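Local coordinates for putative lipoprotein (Clostridium perfringens ATCC 13124, PDB 4R7R), which is of unknown function, with an alpha-beta fold of the DUF4883 family, and may bind lipid, at residues K12-L17 against I74-E79; I23-L28 against Y70-D75. All blocks are in the same frame, centred on the assembly; numbering follows the deposited sequence.

How the interactions relate
From the N terminus, helix 9-17 comes first and strand 24-29 follows closely; both meet strand 70-75, the helix also the turn after it. Interaction 1 closes the longer loop, from 12-17 to 74-79, and interaction 2 closes a shorter one, from 23-28 to 70-75, nested within it except that both share I74 and D75 at the far end. Interaction 2 pairs two neighbouring strands of the antiparallel sheet, whereas interaction 1 lays the helix against the end of one of them. They touch where L76 CD2 meets I23 CG2 at 3.6 Å, so the helix, the turn and the residue leading into strand 24-29 share one apolar patch.

Interaction 1: K12-L17 against I74-E79; sequences KNLSEL and IDLNSE
L14 and L17, one turn apart on helix 9-17, meet I74, L76 and E79 at the turn end of the beta-hairpin formed by strands 70-75 and 80-85. L14 comes first along the helix and spreads its two methyls over two partners. Its CG stands anti to the backbone N (chi1 176°), which carries the fork toward the strand end although the CB itself leaves the helix at a slant to it. CD1 rests against L76 CD1 at 3.8 Å, while CD2 reaches I74 CD1 at 4.0 Å, the two side chains crossing at about a right angle. The same L14 also touches Y81 of strand 80-85, and I74 packs on I83 and on I46 of helix 45-52, so this end of the contact runs into the buried interior.

L17 ends the row and is the more exposed of the two. It uses its CB, not its branch, against L76 CD2 at 3.6 Å; the branch goes on to the turn, where CD1 lies against the aliphatic part of E79, 4.0 Å from its CG. The fork of L76 straddles the two leucines, CD1 on L14 and CD2 on L17. A weak backbone bond, L76 N to E79 O at 3.0 Å, spans the turn; the CB of both residues heads toward the helix.

All the meeting groups are hydrocarbon, including the methylenes of E79, so the helix is held to the hairpin turn by shape and exclusion of water, without directional polar bonds: buried at L14 and I74, and more open to solvent at L17.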
ATOM      1  N   LYS A  12       4.388  -6.542  -8.228  1.00 35.90           N
ATOM      2  CA  LYS A  12       4.103  -7.164  -9.512  1.00 40.46           C
ATOM      3  C   LYS A  12       3.017  -8.239  -9.367  1.00 40.55           C
ATOM      4  O   LYS A  12       2.118  -8.345 -10.209  1.00 41.28           O
ATOM      5  CB  LYS A  12       5.397  -7.740 -10.097  1.00 46.88           C
ATOM      6  CG  LYS A  12       5.218  -8.781 -11.179  1.00 55.41           C
ATOM      7  CD  LYS A  12       6.537  -9.032 -11.889  1.00 61.23           C
ATOM      8  CE  LYS A  12       7.146  -7.715 -12.356  1.00 64.07           C
ATOM      9  NZ  LYS A  12       8.130  -7.899 -13.462  1.00 69.84           N
ATOM     10  N   ASN A  13       3.078  -9.011  -8.286  1.00 36.72           N
ATOM     11  CA  ASN A  13       2.073 -10.035  -8.043  1.00 37.83           C
ATOM     12  C   ASN A  13       0.723  -9.440  -7.700  1.00 36.09           C
ATOM     13  O   ASN A  13      -0.308  -9.921  -8.163  1.00 39.66           O
ATOM     14  CB  ASN A  13       2.532 -10.983  -6.938  1.00 33.85           C
ATOM     15  CG  ASN A  13       3.583 -11.958  -7.428  1.00 37.78           C
ATOM     16  OD1 ASN A  13       3.723 -12.174  -8.636  1.00 37.28           O
ATOM     17  ND2 ASN A  13       4.332 -12.546  -6.501  1.00 36.66           N
ATOM     18  N   LEU A  14       0.730  -8.385  -6.900  1.00 32.21           N
ATOM     19  CA  LEU A  14      -0.512  -7.730  -6.547  1.00 32.25           C
ATOM     20  C   LEU A  14      -1.108  -7.120  -7.802  1.00 36.38           C
ATOM     21  O   LEU A  14      -2.305  -7.262  -8.075  1.00 37.06           O
ATOM     22  CB  LEU A  14      -0.286  -6.660  -5.483  1.00 29.15           C
ATOM     23  CG  LEU A  14      -1.546  -5.870  -5.136  1.00 28.31           C
ATOM     24  CD1 LEU A  14      -2.588  -6.812  -4.556  1.00 27.30           C
ATOM     25  CD2 LEU A  14      -1.229  -4.733  -4.177  1.00 26.43           C
ATOM     26  N   SER A  15      -0.242  -6.472  -8.577  1.00 39.21           N
ATOM     27  CA  SER A  15      -0.632  -5.778  -9.798  1.00 45.19           C
ATOM     28  C   SER A  15      -1.345  -6.704 -10.777  1.00 48.88           C
ATOM     29  O   SER A  15      -2.329  -6.306 -11.398  1.00 51.56           O
ATOM     30  CB  SER A  15       0.594  -5.150 -10.459  1.00 47.65           C
ATOM     31  OG  SER A  15       0.262  -4.554 -11.697  1.00 53.97           O
ATOM     32  N   GLU A  16      -0.850  -7.938 -10.897  1.00 51.92           N
ATOM     33  CA  GLU A  16      -1.496  -8.961 -11.719  1.00 59.80           C
ATOM     34  C   GLU A  16      -2.860  -9.358 -11.152  1.00 60.70           C
ATOM     35  O   GLU A  16      -3.812  -9.607 -11.897  1.00 64.33           O
ATOM     36  CB  GLU A  16      -0.600 -10.198 -11.840  1.00 66.86           C
ATOM     37  CG  GLU A  16      -1.332 -11.492 -12.225  1.00 76.46           C
ATOM     38  CD  GLU A  16      -1.793 -11.517 -13.681  1.00 87.44           C
ATOM     39  OE1 GLU A  16      -1.206 -10.777 -14.500  1.00 91.07           O
ATOM     40  OE2 GLU A  16      -2.741 -12.275 -14.007  1.00 92.34           O
ATOM     41  N   LEU A  17      -2.954  -9.404  -9.829  1.00 55.97           N
ATOM     42  CA  LEU A  17      -4.202  -9.779  -9.177  1.00 55.93           C
ATOM     43  C   LEU A  17      -5.274  -8.674  -9.231  1.00 56.40           C
ATOM     44  O   LEU A  17      -6.447  -8.979  -9.435  1.00 60.34           O
ATOM     45  CB  LEU A  17      -3.922 -10.188  -7.732  1.00 49.23           C
ATOM     46  CG  LEU A  17      -3.113 -11.474  -7.592  1.00 48.61           C
ATOM     47  CD1 LEU A  17      -2.663 -11.661  -6.154  1.00 45.61           C
ATOM     48  CD2 LEU A  17      -3.937 -12.646  -8.042  1.00 52.71           C
ATOM     49  N   ILE A  74      -5.912  -5.042   1.548  1.00 32.58           N
ATOM     50  CA  ILE A  74      -6.503  -5.226   0.233  1.00 34.99           C
ATOM     51  C   ILE A  74      -6.964  -6.669   0.115  1.00 38.77           C
ATOM     52  O   ILE A  74      -6.158  -7.610   0.110  1.00 39.19           O
ATOM     53  CB  ILE A  74      -5.529  -4.886  -0.890  1.00 34.88           C
ATOM     54  CG1 ILE A  74      -5.041  -3.449  -0.736  1.00 33.50           C
ATOM     55  CG2 ILE A  74      -6.199  -5.064  -2.237  1.00 34.98           C
ATOM     56  CD1 ILE A  74      -3.886  -3.109  -1.647  1.00 34.41           C
ATOM     57  N   ASP A  75      -8.277  -6.832   0.061  1.00 43.26           N
ATOM     58  CA  ASP A  75      -8.889  -8.144   0.061  1.00 49.36           C
ATOM     59  C   ASP A  75      -9.337  -8.464  -1.352  1.00 52.04           C
ATOM     60  O   ASP A  75     -10.338  -7.935  -1.829  1.00 53.40           O
ATOM     61  CB  ASP A  75     -10.073  -8.195   1.043  1.00 53.29           C
ATOM     62  CG  ASP A  75      -9.719  -7.634   2.433  1.00 56.02           C
ATOM     63  OD1 ASP A  75      -9.070  -8.375   3.206  1.00 58.15           O
ATOM     64  OD2 ASP A  75     -10.080  -6.464   2.754  1.00 54.96           O
ATOM     65  N   LEU A  76      -8.564  -9.296  -2.038  1.00 57.51           N
ATOM     66  CA  LEU A  76      -8.969  -9.798  -3.346  1.00 65.41           C
ATOM     67  C   LEU A  76      -9.786 -11.067  -3.133  1.00 71.32           C
ATOM     68  O   LEU A  76     -10.092 -11.424  -1.991  1.00 72.58           O
ATOM     69  CB  LEU A  76      -7.758 -10.067  -4.242  1.00 66.20           C
ATOM     70  CG  LEU A  76      -6.777  -8.900  -4.396  1.00 64.58           C
ATOM     71  CD1 LEU A  76      -5.479  -9.186  -3.654  1.00 62.83           C
ATOM     72  CD2 LEU A  76      -6.508  -8.607  -5.857  1.00 67.29           C
ATOM     73  N   ASN A  77     -10.142 -11.739  -4.221  1.00 78.32           N
ATOM     74  CA  ASN A  77     -10.949 -12.952  -4.133  1.00 84.11           C
ATOM     75  C   ASN A  77     -10.348 -13.987  -3.166  1.00 83.18           C
ATOM     76  O   ASN A  77     -10.937 -14.292  -2.129  1.00 83.09           O
ATOM     77  CB  ASN A  77     -11.137 -13.571  -5.529  1.00 93.14           C
ATOM     78  CG  ASN A  77     -12.470 -13.179  -6.179  1.00 99.39           C
ATOM     79  OD1 ASN A  77     -13.517 -13.762  -5.878  1.00103.43           O
ATOM     80  ND2 ASN A  77     -12.431 -12.198  -7.079  1.00 99.75           N
ATOM     81  N   SER A  78      -9.170 -14.503  -3.495  1.00 81.93           N
ATOM     82  CA  SER A  78      -8.526 -15.519  -2.667  1.00 80.80           C
ATOM     83  C   SER A  78      -7.426 -14.935  -1.777  1.00 73.72           C
ATOM     84  O   SER A  78      -7.313 -15.288  -0.603  1.00 73.29           O
ATOM     85  CB  SER A  78      -7.955 -16.626  -3.555  1.00 83.99           C
ATOM     86  OG  SER A  78      -7.218 -16.076  -4.634  1.00 83.30           O
ATOM     87  N   GLU A  79      -6.632 -14.034  -2.349  1.00 67.40           N
ATOM     88  CA  GLU A  79      -5.468 -13.450  -1.682  1.00 60.74           C
ATOM     89  C   GLU A  79      -5.795 -12.219  -0.846  1.00 51.97           C
ATOM     90  O   GLU A  79      -6.791 -11.544  -1.089  1.00 50.18           O
ATOM     91  CB  GLU A  79      -4.413 -13.069  -2.724  1.00 62.45           C
ATOM     92  CG  GLU A  79      -3.626 -14.236  -3.279  1.00 67.87           C
ATOM     93  CD  GLU A  79      -2.398 -14.552  -2.438  1.00 69.37           C
ATOM     94  OE1 GLU A  79      -1.706 -15.554  -2.753  1.00 73.12           O
ATOM     95  OE2 GLU A  79      -2.127 -13.793  -1.470  1.00 66.31           O
TER

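Interaction 2: I23-L28 against Y70-D75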
ATOM      1  N   ILE A  23     -11.570  -5.619  -5.824  1.00 54.41           N
ATOM      2  CA  ILE A  23     -10.974  -5.577  -4.495  1.00 51.30           C
ATOM      3  C   ILE A  23     -11.833  -4.838  -3.469  1.00 49.09           C
ATOM      4  O   ILE A  23     -12.630  -3.964  -3.803  1.00 50.27           O
ATOM      5  CB  ILE A  23      -9.548  -4.929  -4.506  1.00 57.02           C
ATOM      6  CG1 ILE A  23      -9.591  -3.454  -4.913  1.00 55.58           C
ATOM      7  CG2 ILE A  23      -8.596  -5.715  -5.406  1.00 58.86           C
ATOM      8  CD1 ILE A  23      -8.258  -2.758  -4.731  1.00 53.23           C
ATOM      9  N   LYS A  24     -11.664  -5.230  -2.212  1.00 46.97           N
ATOM     10  CA  LYS A  24     -12.190  -4.482  -1.087  1.00 45.59           C
ATOM     11  C   LYS A  24     -11.013  -3.970  -0.275  1.00 41.96           C
ATOM     12  O   LYS A  24      -9.985  -4.645  -0.170  1.00 38.78           O
ATOM     13  CB  LYS A  24     -13.101  -5.352  -0.224  1.00 49.01           C
ATOM     14  CG  LYS A  24     -14.434  -5.665  -0.854  1.00 53.43           C
ATOM     15  CD  LYS A  24     -15.173  -6.714  -0.049  1.00 56.39           C
ATOM     16  CE  LYS A  24     -16.620  -6.843  -0.514  1.00 60.80           C
ATOM     17  NZ  LYS A  24     -17.358  -7.900   0.237  1.00 63.91           N
ATOM     18  N   ILE A  25     -11.151  -2.777   0.294  1.00 40.04           N
ATOM     19  CA  ILE A  25     -10.068  -2.223   1.083  1.00 36.36           C
ATOM     20  C   ILE A  25     -10.518  -1.921   2.500  1.00 33.82           C
ATOM     21  O   ILE A  25     -11.605  -1.418   2.729  1.00 33.83           O
ATOM     22  CB  ILE A  25      -9.499  -0.951   0.451  1.00 35.06           C
ATOM     23  CG1 ILE A  25      -8.923  -1.254  -0.932  1.00 36.47           C
ATOM     24  CG2 ILE A  25      -8.413  -0.375   1.331  1.00 32.68           C
ATOM     25  CD1 ILE A  25      -8.532  -0.000  -1.694  1.00 37.61           C
ATOM     26  N   ARG A  26      -9.664  -2.266   3.451  1.00 33.81           N
ATOM     27  CA  ARG A  26      -9.887  -1.930   4.837  1.00 35.35           C
ATOM     28  C   ARG A  26      -8.748  -1.079   5.318  1.00 34.18           C
ATOM     29  O   ARG A  26      -7.598  -1.423   5.096  1.00 33.16           O
ATOM     30  CB  ARG A  26      -9.987  -3.180   5.688  1.00 38.81           C
ATOM     31  CG  ARG A  26     -11.364  -3.448   6.175  1.00 43.73           C
ATOM     32  CD  ARG A  26     -11.426  -4.803   6.844  1.00 47.90           C
ATOM     33  NE  ARG A  26     -10.785  -5.858   6.059  1.00 48.14           N
ATOM     34  CZ  ARG A  26      -9.735  -6.559   6.474  1.00 48.22           C
ATOM     35  NH1 ARG A  26      -9.201  -6.314   7.670  1.00 48.36           N
ATOM     36  NH2 ARG A  26      -9.221  -7.508   5.700  1.00 48.49           N
ATOM     37  N   LEU A  27      -9.074   0.038   5.955  1.00 34.95           N
ATOM     38  CA  LEU A  27      -8.074   0.910   6.546  1.00 35.03           C
ATOM     39  C   LEU A  27      -8.063   0.755   8.065  1.00 37.66           C
ATOM     40  O   LEU A  27      -9.117   0.759   8.708  1.00 38.64           O
ATOM     41  CB  LEU A  27      -8.342   2.369   6.180  1.00 35.69           C
ATOM     42  CG  LEU A  27      -8.254   2.797   4.720  1.00 36.32           C
ATOM     43  CD1 LEU A  27      -8.311   4.312   4.622  1.00 37.02           C
ATOM     44  CD2 LEU A  27      -6.974   2.280   4.107  1.00 35.43           C
ATOM     45  N   LEU A  28      -6.864   0.623   8.627  1.00 37.27           N
ATOM     46  CA  LEU A  28      -6.679   0.593  10.071  1.00 37.49           C
ATOM     47  C   LEU A  28      -5.802   1.764  10.555  1.00 37.24           C
ATOM     48  O   LEU A  28      -4.661   1.912  10.109  1.00 36.34           O
ATOM     49  CB  LEU A  28      -6.055  -0.740  10.490  1.00 35.48           C
ATOM     50  CG  LEU A  28      -5.836  -0.918  11.993  1.00 36.30           C
ATOM     51  CD1 LEU A  28      -7.178  -1.007  12.678  1.00 37.16           C
ATOM     52  CD2 LEU A  28      -5.005  -2.151  12.273  1.00 30.09           C
ATOM     53  N   TYR A  70      -0.721   3.973   9.192  1.00 32.74           N
ATOM     54  CA  TYR A  70      -1.929   3.294   8.768  1.00 28.15           C
ATOM     55  C   TYR A  70      -1.596   1.950   8.150  1.00 26.95           C
ATOM     56  O   TYR A  70      -0.481   1.728   7.645  1.00 26.09           O
ATOM     57  CB  TYR A  70      -2.702   4.112   7.730  1.00 26.20           C
ATOM     58  CG  TYR A  70      -3.143   5.487   8.161  1.00 27.17           C
ATOM     59  CD1 TYR A  70      -4.246   5.659   9.002  1.00 26.99           C
ATOM     60  CD2 TYR A  70      -2.483   6.618   7.698  1.00 28.99           C
ATOM     61  CE1 TYR A  70      -4.665   6.928   9.385  1.00 28.86           C
ATOM     62  CE2 TYR A  70      -2.905   7.890   8.068  1.00 32.09           C
ATOM     63  CZ  TYR A  70      -3.992   8.037   8.912  1.00 31.93           C
ATOM     64  OH  TYR A  70      -4.391   9.296   9.283  1.00 35.25           O
ATOM     65  N   LYS A  71      -2.600   1.084   8.136  1.00 26.05           N
ATOM     66  CA  LYS A  71      -2.487  -0.215   7.518  1.00 27.26           C
ATOM     67  C   LYS A  71      -3.649  -0.382   6.544  1.00 25.52           C
ATOM     68  O   LYS A  71      -4.822  -0.208   6.904  1.00 24.98           O
ATOM     69  CB  LYS A  71      -2.491  -1.300   8.590  1.00 30.70           C
ATOM     70  CG  LYS A  71      -1.564  -2.460   8.330  1.00 35.15           C
ATOM     71  CD  LYS A  71      -1.500  -3.402   9.549  1.00 38.00           C
ATOM     72  CE  LYS A  71      -0.557  -4.554   9.273  1.00 38.32           C
ATOM     73  NZ  LYS A  71       0.853  -4.112   9.289  1.00 38.40           N
ATOM     74  N   ILE A  72      -3.307  -0.689   5.301  1.00 26.03           N
ATOM     75  CA  ILE A  72      -4.281  -0.947   4.255  1.00 26.73           C
ATOM     76  C   ILE A  72      -4.412  -2.462   3.954  1.00 29.89           C
ATOM     77  O   ILE A  72      -3.447  -3.123   3.537  1.00 29.72           O
ATOM     78  CB  ILE A  72      -3.893  -0.176   2.976  1.00 30.20           C
ATOM     79  CG1 ILE A  72      -3.796   1.332   3.272  1.00 32.59           C
ATOM     80  CG2 ILE A  72      -4.870  -0.477   1.844  1.00 33.30           C
ATOM     81  CD1 ILE A  72      -3.500   2.254   2.039  1.00 21.71           C
ATOM     82  N   PHE A  73      -5.604  -3.009   4.179  1.00 29.13           N
ATOM     83  CA  PHE A  73      -5.872  -4.412   3.863  1.00 29.14           C
ATOM     84  C   PHE A  73      -6.605  -4.515   2.549  1.00 31.98           C
ATOM     85  O   PHE A  73      -7.763  -4.102   2.433  1.00 33.90           O
ATOM     86  CB  PHE A  73      -6.675  -5.088   4.978  1.00 27.65           C
ATOM     87  CG  PHE A  73      -5.900  -5.234   6.243  1.00 28.41           C
ATOM     88  CD1 PHE A  73      -4.994  -6.267   6.395  1.00 28.72           C
ATOM     89  CD2 PHE A  73      -6.029  -4.301   7.263  1.00 28.56           C
ATOM     90  CE1 PHE A  73      -4.253  -6.401   7.554  1.00 28.48           C
ATOM     91  CE2 PHE A  73      -5.294  -4.428   8.423  1.00 27.82           C
ATOM     92  CZ  PHE A  73      -4.396  -5.483   8.568  1.00 28.14           C
ATOM     93  N   ILE A  74      -5.912  -5.042   1.548  1.00 32.58           N
ATOM     94  CA  ILE A  74      -6.503  -5.226   0.233  1.00 34.99           C
ATOM     95  C   ILE A  74      -6.964  -6.669   0.115  1.00 38.77           C
ATOM     96  O   ILE A  74      -6.158  -7.610   0.110  1.00 39.19           O
ATOM     97  CB  ILE A  74      -5.529  -4.886  -0.890  1.00 34.88           C
ATOM     98  CG1 ILE A  74      -5.041  -3.449  -0.736  1.00 33.50           C
ATOM     99  CG2 ILE A  74      -6.199  -5.064  -2.237  1.00 34.98           C
ATOM    100  CD1 ILE A  74      -3.886  -3.109  -1.647  1.00 34.41           C
ATOM    101  N   ASP A  75      -8.277  -6.832   0.061  1.00 43.26           N
ATOM    102  CA  ASP A  75      -8.889  -8.144   0.061  1.00 49.36           C
ATOM    103  C   ASP A  75      -9.337  -8.464  -1.352  1.00 52.04           C
ATOM    104  O   ASP A  75     -10.338  -7.935  -1.829  1.00 53.40           O
ATOM    105  CB  ASP A  75     -10.073  -8.195   1.043  1.00 53.29           C
ATOM    106  CG  ASP A  75      -9.719  -7.634   2.433  1.00 56.02           C
ATOM    107  OD1 ASP A  75      -9.070  -8.375   3.206  1.00 58.15           O
ATOM    108  OD2 ASP A  75     -10.080  -6.464   2.754  1.00 54.96           O
TER
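This is antiparallel strand pairing inside the sheet: 24-28 runs against 70-75, flanked by strands 35-37 and 80-85. Backbone bonds link the hydrogen-bonded pairs K24-D75, R26-F73 and L28-K71. On the face bearing I25, L27, I72 and I74, L27 CD2 presses on I72 CG1 at 3.4 Å, and I25 CG2 meets I72 CG2 side by side at 3.6 Å.

The other face is mixed, carrying K24, R26, L28, K71, F73 and D75. L28 CB lies at the edge of the F73 ring, 4.3 Å from F73 CE2. R26 bends at chi3 (-47°), which brings F73 CB over one face of its guanidinium, near the rim; guanidinium and ring planes are nearly parallel (9°), but NH1 meets the ring obliquely. In its own plane, NH2 makes a salt bridge to the syn side of D75 OD1, a short but bent bond of 2.6 Å (137° at the hydrogen); NE adds a weak bond to OD2. NH1 turns to E35, and the amine of K71 goes to D84 and Y94.

R26 is thus gripped by two carboxylates and F73 CB covers part of one face, which should limit its rotation and probably favours the charged state of D75; the apolar face packs against helices 45-52 and 116-125.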